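Long-range contacts in alginate lyase A1-II' (Sphingomonas sp. A1, PDB 2CWS), which probably depolymerises the polysaccharide alginate as a family-7 polysaccharide lyase, the chain being the alginate lyase domain of a longer protein: residues His89-Ser94 / Tyr221-Ser226; Ile107-His112 / Met164-Thr169; Gly95-Leu100 / Ile156-Leu161; Thr50-Thr55 / Ser215-Leu220. One frame throughout, in Å; residues are numbered along the deposited sequence. Where two conformers were deposited one is given.

How the contacts relate
All four contacts belong to one beta sandwich, and they illustrate different kinds of contact. Contacts 1 and 4 are backbone ladders inside the seven-stranded sheet. Both use strand 215-228, which lies between 49-54 (contact 4) and 88-99 (contact 1), with a bulge at Tyr-221. Contact 2 is wholly buried and has no hydrogen bond across it: aliphatic side chains join the two sheets. Contact 3 lies at the surface, where a turn and a water line the 95-99 end of strand 88-99, beyond contact 1. Contact 4 is largely buried, whereas contact 1 exposes one face. Contacts 3 and 4 are probably hydrogen-bonded to each other, Lys-219 N to Lys-96 O.

Contact 1 (His89-Ser94 / Tyr221-Ser226); sequences HTMKLS and YSLSVS
Thr-90 to Ser-94 run against Ser-226 to Ser-222 in an antiparallel ladder, the strand axes 4.6 Å apart and 178° from each other in direction. The pair lies within the seven-stranded sheet of the beta-jelly-roll sandwich. Thr-90 with Ser-226 and Lys-92 with Ser-224 are hydrogen-bonded pairs, Thr-90 N reaching Ser-226 O at 2.8 Å. The regular register is interrupted by a classic beta bulge, where Tyr-221 and Ser-222 both face Ser-94. There Ser-94 O accepts a firm bond from Tyr-221 N (2.8 Å) and a weak one from Ser-222 N (3.4 Å), while Ser-94 N donates to Ser-222 O (3.1 Å) from 39° above its carbonyl plane.

Met-91, Leu-93, Leu-223 and Val-225 turn inward, toward Phe-200 and Ala-202 of the facing sheet. With its CG opposite the backbone N (chi1 176°), Leu-223 brings one methyl, CD1, back to the partner strand. That methyl lies 3.9 Å from Met-91 SD and touches Leu-93 CB as well, so a single branch serves two neighbours.

The other face is polar, with Thr-90, Lys-92 and four serines. Tyr-221 points its hydroxyl elsewhere, to Asp-46. In one of the two conformers of Ser-94, its OG and Ser-222 OG form a 2.8 Å hydrogen bond over the bulge.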
loop_
_atom_site.group_PDB
_atom_site.type_symbol
_atom_site.label_atom_id
_atom_site.label_comp_id
_atom_site.label_asym_id
_atom_site.label_seq_id
_atom_site.Cartn_x
_atom_site.Cartn_y
_atom_site.Cartn_z
ATOM N N HIS A 89 -2.821 -2.441 15.008
ATOM C CA HIS A 89 -3.093 -2.803 13.624
ATOM C C HIS A 89 -1.768 -2.800 12.890
ATOM O O HIS A 89 -1.177 -1.698 12.760
ATOM C CB HIS A 89 -4.024 -1.736 13.011
ATOM C CG HIS A 89 -5.239 -1.515 13.895
ATOM N ND1 HIS A 89 -6.261 -2.433 13.961
ATOM C CD2 HIS A 89 -5.487 -0.554 14.809
ATOM C CE1 HIS A 89 -7.154 -2.000 14.845
ATOM N NE2 HIS A 89 -6.691 -0.861 15.369
ATOM N N THR A 90 -1.271 -3.957 12.453
ATOM C CA THR A 90 0.099 -4.043 11.985
ATOM C C THR A 90 0.193 -4.801 10.674
ATOM O O THR A 90 -0.259 -5.937 10.597
ATOM C CB THR A 90 0.973 -4.776 13.025
ATOM O OG1 THR A 90 0.836 -3.996 14.243
ATOM C CG2 THR A 90 2.433 -4.797 12.580
ATOM N N MET A 91 0.847 -4.201 9.689
ATOM C CA MET A 91 1.214 -4.896 8.446
ATOM C C MET A 91 2.712 -5.086 8.422
ATOM O O MET A 91 3.470 -4.145 8.701
ATOM C CB MET A 91 0.741 -4.043 7.258
ATOM C CG MET A 91 1.227 -4.659 5.933
ATOM S SD MET A 91 0.461 -3.890 4.477
ATOM C CE MET A 91 1.184 -2.218 4.632
ATOM N N LYS A 92 3.125 -6.278 8.080
ATOM C CA LYS A 92 4.523 -6.596 7.862
ATOM C C LYS A 92 4.680 -7.120 6.445
ATOM O O LYS A 92 3.840 -7.871 5.957
ATOM C CB LYS A 92 5.063 -7.681 8.810
ATOM C CG LYS A 92 4.926 -7.282 10.257
ATOM C CD LYS A 92 5.495 -8.440 11.098
ATOM C CE LYS A 92 6.827 -8.835 10.472
ATOM N NZ LYS A 92 7.530 -9.920 11.184
ATOM N N LEU A 93 5.751 -6.713 5.774
ATOM C CA LEU A 93 6.006 -7.271 4.453
ATOM C C LEU A 93 7.507 -7.303 4.240
ATOM O O LEU A 93 8.291 -6.562 4.859
ATOM C CB LEU A 93 5.255 -6.498 3.345
ATOM C CG LEU A 93 5.589 -4.993 3.198
ATOM C CD1 LEU A 93 6.851 -4.726 2.369
ATOM C CD2 LEU A 93 4.412 -4.335 2.471
ATOM N N SER A 94 7.910 -8.122 3.276
ATOM C CA SER A 94 9.272 -8.081 2.762
ATOM C C SER A 94 9.170 -8.013 1.244
ATOM O O SER A 94 8.297 -8.681 0.671
ATOM C CB SER A 94 10.195 -9.209 3.230
ATOM O OG SER A 94 9.751 -10.412 2.666
ATOM N N TYR A 221 7.725 -10.799 -1.026
ATOM C CA TYR A 221 8.067 -12.177 -0.666
ATOM C C TYR A 221 7.286 -12.637 0.561
ATOM O O TYR A 221 7.110 -13.824 0.762
ATOM C CB TYR A 221 9.576 -12.311 -0.350
ATOM C CG TYR A 221 10.422 -12.021 -1.579
ATOM C CD1 TYR A 221 10.953 -10.754 -1.766
ATOM C CD2 TYR A 221 10.642 -12.985 -2.543
ATOM C CE1 TYR A 221 11.702 -10.448 -2.878
ATOM C CE2 TYR A 221 11.398 -12.670 -3.662
ATOM C CZ TYR A 221 11.921 -11.428 -3.830
ATOM O OH TYR A 221 12.693 -11.090 -4.927
ATOM N N SER A 222 6.768 -11.693 1.354
ATOM C CA SER A 222 5.921 -12.035 2.503
ATOM C C SER A 222 5.011 -10.824 2.752
ATOM O O SER A 222 5.410 -9.685 2.444
ATOM C CB SER A 222 6.754 -12.394 3.732
ATOM O OG SER A 222 7.571 -11.315 4.085
ATOM N N LEU A 223 3.828 -11.101 3.315
ATOM C CA LEU A 223 2.835 -10.019 3.549
ATOM C C LEU A 223 1.846 -10.528 4.563
ATOM O O LEU A 223 1.189 -11.548 4.315
ATOM C CB LEU A 223 2.093 -9.687 2.250
ATOM C CG LEU A 223 0.953 -8.653 2.363
ATOM C CD1 LEU A 223 1.457 -7.294 2.817
ATOM C CD2 LEU A 223 0.207 -8.570 1.036
ATOM N N SER A 224 1.733 -9.856 5.713
ATOM C CA SER A 224 0.804 -10.265 6.725
ATOM C C SER A 224 0.202 -9.044 7.401
ATOM O O SER A 224 0.803 -7.986 7.462
ATOM C CB SER A 224 1.435 -11.226 7.754
ATOM O OG SER A 224 2.428 -10.565 8.464
ATOM N N VAL A 225 -0.986 -9.245 7.958
ATOM C CA VAL A 225 -1.682 -8.230 8.738
ATOM C C VAL A 225 -2.179 -8.868 10.029
ATOM O O VAL A 225 -2.710 -9.958 10.013
ATOM C CB VAL A 225 -2.869 -7.669 7.935
ATOM C CG1 VAL A 225 -3.701 -6.735 8.795
ATOM C CG2 VAL A 225 -2.412 -6.971 6.668
ATOM N N SER A 226 -2.011 -8.113 11.131
ATOM C CA SER A 226 -2.462 -8.541 12.448
ATOM C C SER A 226 -3.203 -7.401 13.110
ATOM O O SER A 226 -2.696 -6.296 13.235
ATOM C CB SER A 226 -1.256 -8.952 13.313
ATOM O OG SER A 226 -1.629 -9.266 14.645
#

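Contact 2 (Ile107-His112 / Met164-Thr169); sequences IVAQIH and MEIRVT. With SO4 (sulfate ion), chain B.
Ile-111 meets Ile-166 and Val-168 through its terminal methyl, where two strands of the stacked sheets of the jelly-roll beta sandwich face each other. The strands run almost the same way, 7° apart, with axes 8.7 Å from each other; at that spacing only side chains touch. In one of two conformers, Ile-111 CD1 approaches Ile-166 CG2 to 3.5 Å, the closest carbon approach between these two strands and tighter than usual, and Val-168 CG2 to 3.6 Å. The two isoleucine chains pass antiparallel. Farther along, Ala-109 CB sits 3.6 Å from Met-164 SD and also meets Ile-166 CD1. The bend of Met-164 about its CG-SD bond (chi3 -65°) turns CE toward Val-108, whose CG2 lies 3.8 Å away.

Around this apolar layer, Phe-200 flanks Ile-111, while Met-136 touches both Met-164 and Ile-166. On the opposite face of strand 107-112, Gln-110 and His-112 point to a sulfate ion, probably from the crystallisation liquor. The sulfate lies at the edge of the His-112 ring, and NE2 donates to its O2 at 2.6 Å in a nearly straight bond (177°). An alanine in place of His-112 would probably leave sulfate O2 without this donor and the ring of Tyr-199 without its near-parallel neighbour. Tyr-205 and Arg-67 also bind the ion, consistent with an anion-binding cleft on this face. Gln-110 NE2, bonded to Glu-69, adds a weak 3.4 Å bond to sulfate O1.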
loop_
_atom_site.group_PDB
_atom_site.type_symbol
_atom_site.label_atom_id
_atom_site.label_comp_id
_atom_site.label_asym_id
_atom_site.label_seq_id
_atom_site.Cartn_x
_atom_site.Cartn_y
_atom_site.Cartn_z
ATOM N N ILE A 107 4.841 4.158 -4.883
ATOM C CA ILE A 107 4.381 3.890 -3.515
ATOM C C ILE A 107 4.174 2.388 -3.416
ATOM O O ILE A 107 3.471 1.788 -4.246
ATOM C CB ILE A 107 3.123 4.716 -3.179
ATOM C CG1 ILE A 107 3.508 6.170 -2.992
ATOM C CG2 ILE A 107 2.389 4.137 -1.959
ATOM C CD1 ILE A 107 2.331 7.130 -2.902
ATOM N N VAL A 108 4.756 1.771 -2.373
ATOM C CA VAL A 108 4.756 0.313 -2.228
ATOM C C VAL A 108 3.908 -0.169 -1.070
ATOM O O VAL A 108 3.679 -1.385 -0.971
ATOM C CB VAL A 108 6.194 -0.270 -2.143
ATOM C CG1 VAL A 108 6.942 -0.034 -3.445
ATOM C CG2 VAL A 108 6.927 0.322 -0.940
ATOM N N ALA A 109 3.412 0.711 -0.217
ATOM C CA ALA A 109 2.506 0.332 0.845
ATOM C C ALA A 109 1.801 1.570 1.347
ATOM O O ALA A 109 2.310 2.698 1.198
ATOM C CB ALA A 109 3.257 -0.348 2.002
ATOM N N GLN A 110 0.632 1.368 1.937
ATOM C CA GLN A 110 -0.125 2.495 2.517
ATOM C C GLN A 110 -0.900 2.030 3.735
ATOM O O GLN A 110 -1.248 0.855 3.892
ATOM C CB GLN A 110 -1.177 3.111 1.543
ATOM C CG GLN A 110 -0.638 3.385 0.156
ATOM C CD GLN A 110 -1.608 4.227 -0.632
ATOM O OE1 GLN A 110 -2.046 5.289 -0.144
ATOM N NE2 GLN A 110 -1.926 3.787 -1.839
ATOM N N ILE A 111 -1.258 3.027 4.558
ATOM C CA ILE A 111 -2.488 2.980 5.346
ATOM C C ILE A 111 -3.377 4.054 4.722
ATOM O O ILE A 111 -2.949 5.214 4.679
ATOM C CB ILE A 111 -2.297 3.253 6.851
ATOM C CG1 ILE A 111 -1.421 2.194 7.496
ATOM C CG2 ILE A 111 -3.677 3.328 7.508
ATOM C CD1 ILE A 111 -1.159 2.516 8.959
ATOM N N HIS A 112 -4.586 3.678 4.307
ATOM C CA HIS A 112 -5.465 4.645 3.706
ATOM C C HIS A 112 -6.668 4.904 4.611
ATOM O O HIS A 112 -7.252 3.939 5.175
ATOM C CB HIS A 112 -5.944 4.071 2.351
ATOM C CG HIS A 112 -6.307 5.154 1.398
ATOM N ND1 HIS A 112 -7.408 5.976 1.516
ATOM C CD2 HIS A 112 -5.651 5.561 0.297
ATOM C CE1 HIS A 112 -7.426 6.831 0.500
ATOM N NE2 HIS A 112 -6.361 6.610 -0.284
ATOM N N MET A 164 9.557 -4.263 5.864
ATOM C CA MET A 164 8.767 -3.104 6.238
ATOM C C MET A 164 7.739 -3.490 7.291
ATOM O O MET A 164 7.209 -4.601 7.255
ATOM C CB MET A 164 8.050 -2.583 4.988
ATOM C CG MET A 164 7.219 -1.348 5.239
ATOM S SD MET A 164 6.301 -0.844 3.765
ATOM C CE MET A 164 7.660 -0.413 2.665
ATOM N N GLU A 165 7.458 -2.544 8.199
ATOM C CA GLU A 165 6.324 -2.743 9.101
ATOM C C GLU A 165 5.649 -1.388 9.230
ATOM O O GLU A 165 6.298 -0.357 9.314
ATOM C CB GLU A 165 6.814 -3.255 10.454
ATOM C CG GLU A 165 5.686 -3.526 11.448
ATOM C CD GLU A 165 6.229 -4.179 12.696
ATOM O OE1 GLU A 165 5.691 -3.903 13.771
ATOM O OE2 GLU A 165 7.232 -4.954 12.608
ATOM N N ILE A 166 4.322 -1.437 9.248
ATOM C CA ILE A 166 3.535 -0.220 9.488
ATOM C C ILE A 166 2.497 -0.581 10.547
ATOM O O ILE A 166 1.726 -1.526 10.325
ATOM C CB ILE A 166 2.838 0.351 8.248
ATOM C CG1 ILE A 166 3.828 0.463 7.086
ATOM C CG2 ILE A 166 2.201 1.669 8.593
ATOM C CD1 ILE A 166 3.154 0.981 5.792
ATOM N N ARG A 167 2.533 0.104 11.674
ATOM C CA ARG A 167 1.641 -0.210 12.815
ATOM C C ARG A 167 0.933 1.024 13.262
ATOM O O ARG A 167 1.555 2.073 13.412
ATOM C CB ARG A 167 2.488 -0.799 13.986
ATOM C CG ARG A 167 1.687 -0.959 15.268
ATOM C CD ARG A 167 2.506 -1.740 16.298
ATOM N NE ARG A 167 3.738 -1.096 16.778
ATOM C CZ ARG A 167 3.848 -0.406 17.909
ATOM N NH1 ARG A 167 2.798 -0.157 18.701
ATOM N NH2 ARG A 167 5.036 0.081 18.253
ATOM N N VAL A 168 -0.354 0.888 13.549
ATOM C CA VAL A 168 -1.069 1.890 14.306
ATOM C C VAL A 168 -1.390 1.289 15.672
ATOM O O VAL A 168 -1.991 0.205 15.722
ATOM C CB VAL A 168 -2.401 2.312 13.610
ATOM C CG1 VAL A 168 -3.298 3.116 14.543
ATOM C CG2 VAL A 168 -2.090 3.097 12.336
ATOM N N THR A 169 -1.044 1.980 16.734
ATOM C CA THR A 169 -1.524 1.636 18.068
ATOM C C THR A 169 -2.097 2.889 18.672
ATOM O O THR A 169 -1.366 3.883 18.877
ATOM C CB THR A 169 -0.422 1.044 18.965
ATOM O OG1 THR A 169 -0.027 -0.220 18.412
ATOM C CG2 THR A 169 -0.957 0.813 20.394
HETATM S S SO4 B . -4.866 7.208 -3.432
HETATM O O1 SO4 B . -4.431 5.751 -3.005
HETATM O O2 SO4 B . -5.764 7.810 -2.472
HETATM O O3 SO4 B . -3.730 8.047 -3.526
HETATM O O4 SO4 B . -5.553 7.141 -4.717
#

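Contact 3 (Gly95-Leu100 / Ile156-Leu161); sequences GKTVQL and IKLGDL
Leu-158 and Gly-159 bring a surface loop against Thr-97 of strand 95-99, as the two middle residues of a type II beta turn. Lys-157 opens that turn: its O accepts from Asp-160 N, and its N binds Asp-160 OD2 from above the carboxylate plane. A water donates to Lys-157 O at 3.0 Å.

Leu-158 follows, its backbone N tied to Asp-131. Its CG lies opposite the backbone N (chi1 -166°), which carries CD1 over the strand to within 3.4 Å of Thr-97 O. The same methyl rests 3.9 Å from Leu-100 CG, the two leucine side chains overlapping head to tail.

Gly-159 takes a positive phi of 86°, favourable for glycine, and gives its N to Thr-97 O at 2.8 Å. In one of two conformers of Lys-96, NZ bends round to Gly-159 O (2.9 Å), approaching in the carbonyl plane on a lone pair. Asp-160 O presses on Lys-96 CB and accepts from the same water at 2.7 Å; that water in turn accepts from Thr-97 N at 2.9 Å, with more acceptors near it than it has protons. Leu-161 then brings its CA to 3.3 Å from Gly-95 O, just before the chain enters strand 162-169, which pairs with 88-99.

The loop thus lies along the flank of 95-99 with one direct main-chain hydrogen bond between the two segments, Gly-159 N to Thr-97 O. The chemistry is mixed: a water bridges Thr-97 N to carbonyls of the turn, a lysine bonds to a main-chain oxygen, and Leu-158 supplies the apolar part.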
loop_
_atom_site.group_PDB
_atom_site.type_symbol
_atom_site.label_atom_id
_atom_site.label_comp_id
_atom_site.label_asym_id
_atom_site.label_seq_id
_atom_site.Cartn_x
_atom_site.Cartn_y
_atom_site.Cartn_z
ATOM N N GLY A 95 9.980 -7.200 0.631
ATOM C CA GLY A 95 9.822 -6.995 -0.809
ATOM C C GLY A 95 10.953 -6.221 -1.388
ATOM O O GLY A 95 11.974 -5.943 -0.720
ATOM N N LYS A 96 10.814 -5.833 -2.643
ATOM C CA LYS A 96 11.795 -5.019 -3.328
ATOM C C LYS A 96 11.108 -4.307 -4.497
ATOM O O LYS A 96 10.074 -4.749 -4.970
ATOM C CB LYS A 96 13.006 -5.797 -3.894
ATOM C CG LYS A 96 12.612 -6.917 -4.870
ATOM C CD LYS A 96 13.780 -7.460 -5.667
ATOM C CE LYS A 96 14.681 -8.218 -4.735
ATOM N NZ LYS A 96 15.965 -8.608 -5.452
ATOM N N THR A 97 11.734 -3.207 -4.908
ATOM C CA THR A 97 11.294 -2.541 -6.151
ATOM C C THR A 97 12.315 -2.893 -7.192
ATOM O O THR A 97 13.520 -2.662 -7.029
ATOM C CB THR A 97 11.134 -1.043 -5.893
ATOM O OG1 THR A 97 10.007 -0.845 -5.023
ATOM C CG2 THR A 97 10.827 -0.304 -7.196
ATOM N N VAL A 98 11.821 -3.441 -8.306
ATOM C CA VAL A 98 12.667 -3.988 -9.369
ATOM C C VAL A 98 12.911 -2.971 -10.470
ATOM O O VAL A 98 14.015 -2.944 -11.029
ATOM C CB VAL A 98 11.980 -5.249 -9.955
ATOM C CG1 VAL A 98 12.693 -5.742 -11.223
ATOM C CG2 VAL A 98 11.881 -6.357 -8.887
ATOM N N GLN A 99 11.884 -2.205 -10.825
ATOM C CA GLN A 99 11.954 -1.295 -11.967
ATOM C C GLN A 99 11.069 -0.087 -11.630
ATOM O O GLN A 99 9.978 -0.263 -11.072
ATOM C CB GLN A 99 11.427 -1.989 -13.243
ATOM C CG GLN A 99 11.438 -1.069 -14.464
ATOM C CD GLN A 99 10.880 -1.840 -15.656
ATOM O OE1 GLN A 99 11.478 -2.849 -16.091
ATOM N NE2 GLN A 99 9.785 -1.382 -16.267
ATOM N N LEU A 100 11.574 1.086 -11.972
ATOM C CA LEU A 100 10.869 2.339 -11.735
ATOM C C LEU A 100 10.412 2.949 -13.040
ATOM O O LEU A 100 10.992 2.682 -14.106
ATOM C CB LEU A 100 11.848 3.307 -11.031
ATOM C CG LEU A 100 12.089 2.999 -9.561
ATOM C CD1 LEU A 100 13.316 3.768 -9.061
ATOM C CD2 LEU A 100 10.844 3.274 -8.724
ATOM N N ILE A 156 18.233 2.571 0.793
ATOM C CA ILE A 156 17.273 1.582 0.239
ATOM C C ILE A 156 17.365 1.684 -1.295
ATOM O O ILE A 156 16.776 2.642 -1.821
ATOM C CB ILE A 156 15.820 1.804 0.722
ATOM C CG1 ILE A 156 15.663 2.104 2.260
ATOM C CG2 ILE A 156 14.926 0.679 0.300
ATOM C CD1 ILE A 156 16.335 0.947 2.965
ATOM N N LYS A 157 18.050 0.782 -2.030
ATOM C CA LYS A 157 18.249 0.936 -3.448
ATOM C C LYS A 157 17.369 0.006 -4.266
ATOM O O LYS A 157 16.783 -0.959 -3.790
ATOM C CB LYS A 157 19.718 0.721 -3.811
ATOM C CG LYS A 157 20.545 1.851 -3.203
ATOM C CD LYS A 157 22.048 1.654 -3.323
ATOM C CE LYS A 157 22.754 2.881 -2.678
ATOM N NZ LYS A 157 24.232 2.653 -2.762
ATOM N N LEU A 158 17.270 0.346 -5.563
ATOM C CA LEU A 158 16.597 -0.530 -6.509
ATOM C C LEU A 158 17.149 -1.936 -6.406
ATOM O O LEU A 158 18.333 -2.141 -6.416
ATOM C CB LEU A 158 16.837 0.030 -7.937
ATOM C CG LEU A 158 15.926 -0.560 -9.006
ATOM C CD1 LEU A 158 14.529 0.022 -8.884
ATOM C CD2 LEU A 158 16.519 -0.306 -10.381
ATOM N N GLY A 159 16.228 -2.906 -6.277
ATOM C CA GLY A 159 16.595 -4.321 -6.169
ATOM C C GLY A 159 16.924 -4.798 -4.769
ATOM O O GLY A 159 16.963 -6.016 -4.559
ATOM N N ASP A 160 17.148 -3.901 -3.810
ATOM C CA ASP A 160 17.429 -4.313 -2.455
ATOM C C ASP A 160 16.158 -4.860 -1.793
ATOM O O ASP A 160 15.079 -4.375 -2.007
ATOM C CB ASP A 160 17.887 -3.150 -1.591
ATOM C CG ASP A 160 19.279 -2.637 -1.900
ATOM O OD1 ASP A 160 20.042 -3.233 -2.716
ATOM O OD2 ASP A 160 19.628 -1.604 -1.240
ATOM N N LEU A 161 16.302 -5.840 -0.920
ATOM C CA LEU A 161 15.169 -6.354 -0.169
ATOM C C LEU A 161 14.967 -5.451 1.027
ATOM O O LEU A 161 15.952 -5.133 1.736
ATOM C CB LEU A 161 15.506 -7.765 0.346
ATOM C CG LEU A 161 14.335 -8.429 1.078
ATOM C CD1 LEU A 161 13.413 -8.951 -0.009
ATOM C CD2 LEU A 161 14.742 -9.517 2.048
HETATM O O HOH W 1 14.160 -2.364 -3.613
#

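Contact 4 (Thr50-Thr55 / Ser215-Leu220); sequences TFWAPT and SAIAKL
Phe-51 and Ala-218 form one hydrogen-bonded antiparallel pair, Ala-53 and Ala-216 the next. Phe-51 N reaches Ala-218 O at 2.8 Å in a bond of 171°, and Ala-216 N reaches Ala-53 O at 3.0 Å. Between these pairs, Ile-217 CA lies 3.3 Å from Phe-51 O as a CA-H...O contact.

Among the aromatic contacts, Trp-52 has its CG turned opposite the backbone N (chi1 174°), and its indole reaches over the partner strand. Ile-217 CG1 meets the ring edge in plane, 3.7 Å from CD1. Trp-52 NE1 gives a weak, bent bond to Ser-215 OG (2.8 Å, 147°). A glycine at Trp-52 would probably leave Ser-215 OG without this donor and open a gap beside Ile-217.

These strands are neighbours in the seven-stranded sheet of the jelly-roll sandwich, and the opposite face, with Phe-51, Ala-53, Ala-216 and Ala-218, turns inward. There Leu-220 CD1 approaches Phe-51 CE2 obliquely at 3.8 Å, while Phe-41 meets the phenyl ring edge-to-face.

Aliphatic and charged groups share the Trp-52 face. Thr-50 CG2 touches Ile-217 CG2 at 3.5 Å. The extended chain of Lys-219 runs alongside Thr-50, carrying NZ to salt bridges with Asp-44 and Asp-46; Thr-50 OG1, bonded to Ala-48 O, lies 3.6 Å from Lys-219 CE.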
loop_
_atom_site.group_PDB
_atom_site.type_symbol
_atom_site.label_atom_id
_atom_site.label_comp_id
_atom_site.label_asym_id
_atom_site.label_seq_id
_atom_site.Cartn_x
_atom_site.Cartn_y
_atom_site.Cartn_z
ATOM N N THR A 50 4.429 -10.375 -7.804
ATOM C CA THR A 50 5.031 -9.332 -8.616
ATOM C C THR A 50 3.919 -8.486 -9.215
ATOM O O THR A 50 2.992 -9.019 -9.844
ATOM C CB THR A 50 5.899 -9.996 -9.692
ATOM O OG1 THR A 50 6.845 -10.847 -9.089
ATOM C CG2 THR A 50 6.696 -8.894 -10.453
ATOM N N PHE A 51 4.055 -7.176 -9.047
ATOM C CA PHE A 51 3.055 -6.189 -9.469
ATOM C C PHE A 51 3.663 -5.337 -10.565
ATOM O O PHE A 51 4.712 -4.683 -10.327
ATOM C CB PHE A 51 2.703 -5.255 -8.305
ATOM C CG PHE A 51 2.146 -5.967 -7.075
ATOM C CD1 PHE A 51 0.764 -6.069 -6.901
ATOM C CD2 PHE A 51 2.995 -6.483 -6.116
ATOM C CE1 PHE A 51 0.256 -6.647 -5.757
ATOM C CE2 PHE A 51 2.477 -7.086 -4.976
ATOM C CZ PHE A 51 1.101 -7.153 -4.779
ATOM N N TRP A 52 3.039 -5.315 -11.747
ATOM C CA TRP A 52 3.521 -4.508 -12.867
ATOM C C TRP A 52 2.429 -3.510 -13.263
ATOM O O TRP A 52 1.252 -3.894 -13.359
ATOM C CB TRP A 52 3.904 -5.426 -14.083
ATOM C CG TRP A 52 4.253 -4.554 -15.268
ATOM C CD1 TRP A 52 5.468 -3.910 -15.435
ATOM C CD2 TRP A 52 3.457 -4.166 -16.396
ATOM N NE1 TRP A 52 5.458 -3.179 -16.586
ATOM C CE2 TRP A 52 4.209 -3.322 -17.210
ATOM C CE3 TRP A 52 2.125 -4.517 -16.797
ATOM C CZ2 TRP A 52 3.754 -2.754 -18.397
ATOM C CZ3 TRP A 52 1.662 -3.957 -17.984
ATOM C CH2 TRP A 52 2.472 -3.100 -18.773
ATOM N N ALA A 53 2.824 -2.256 -13.483
ATOM C CA ALA A 53 1.829 -1.263 -13.924
ATOM C C ALA A 53 2.503 -0.250 -14.836
ATOM O O ALA A 53 3.569 0.280 -14.490
ATOM C CB ALA A 53 1.195 -0.519 -12.746
ATOM N N PRO A 54 1.902 0.062 -15.967
ATOM C CA PRO A 54 2.413 1.083 -16.882
ATOM C C PRO A 54 1.946 2.469 -16.481
ATOM O O PRO A 54 0.853 2.663 -15.937
ATOM C CB PRO A 54 1.783 0.663 -18.231
ATOM C CG PRO A 54 0.436 0.119 -17.820
ATOM C CD PRO A 54 0.662 -0.622 -16.520
ATOM N N THR A 55 2.746 3.482 -16.840
ATOM C CA THR A 55 2.413 4.870 -16.473
ATOM C C THR A 55 1.162 5.371 -17.186
ATOM O O THR A 55 0.546 6.323 -16.669
ATOM C CB THR A 55 3.576 5.855 -16.732
ATOM O OG1 THR A 55 3.868 5.866 -18.137
ATOM C CG2 THR A 55 4.813 5.411 -15.937
ATOM N N SER A 215 7.119 2.049 -16.982
ATOM C CA SER A 215 6.306 1.190 -16.086
ATOM C C SER A 215 7.183 0.815 -14.879
ATOM O O SER A 215 8.397 0.970 -14.905
ATOM C CB SER A 215 5.839 -0.064 -16.810
ATOM O OG SER A 215 6.937 -0.899 -17.218
ATOM N N ALA A 216 6.535 0.284 -13.861
ATOM C CA ALA A 216 7.242 -0.133 -12.658
ATOM C C ALA A 216 6.916 -1.584 -12.311
ATOM O O ALA A 216 5.860 -2.115 -12.683
ATOM C CB ALA A 216 6.854 0.748 -11.466
ATOM N N ILE A 217 7.856 -2.188 -11.594
ATOM C CA ILE A 217 7.694 -3.535 -11.042
ATOM C C ILE A 217 8.065 -3.484 -9.572
ATOM O O ILE A 217 9.168 -3.046 -9.240
ATOM C CB ILE A 217 8.595 -4.556 -11.741
ATOM C CG1 ILE A 217 8.298 -4.662 -13.249
ATOM C CG2 ILE A 217 8.482 -5.918 -11.061
ATOM C CD1 ILE A 217 9.365 -5.442 -14.033
ATOM N N ALA A 218 7.165 -3.980 -8.728
ATOM C CA ALA A 218 7.471 -4.171 -7.309
ATOM C C ALA A 218 7.150 -5.618 -6.952
ATOM O O ALA A 218 6.256 -6.226 -7.560
ATOM C CB ALA A 218 6.655 -3.241 -6.412
ATOM N N LYS A 219 7.889 -6.161 -5.978
ATOM C CA LYS A 219 7.742 -7.518 -5.537
ATOM C C LYS A 219 7.521 -7.621 -4.047
ATOM O O LYS A 219 8.077 -6.800 -3.276
ATOM C CB LYS A 219 9.054 -8.310 -5.835
ATOM C CG LYS A 219 9.172 -8.677 -7.291
ATOM C CD LYS A 219 10.480 -9.449 -7.574
ATOM C CE LYS A 219 10.411 -10.095 -8.954
ATOM N NZ LYS A 219 11.644 -10.919 -9.238
ATOM N N LEU A 220 6.765 -8.640 -3.657
ATOM C CA LEU A 220 6.629 -9.025 -2.250
ATOM C C LEU A 220 6.987 -10.513 -2.126
ATOM O O LEU A 220 6.576 -11.340 -2.918
ATOM C CB LEU A 220 5.212 -8.787 -1.737
ATOM C CG LEU A 220 4.794 -7.291 -1.678
ATOM C CD1 LEU A 220 3.346 -7.159 -1.282
ATOM C CD2 LEU A 220 5.674 -6.519 -0.719
#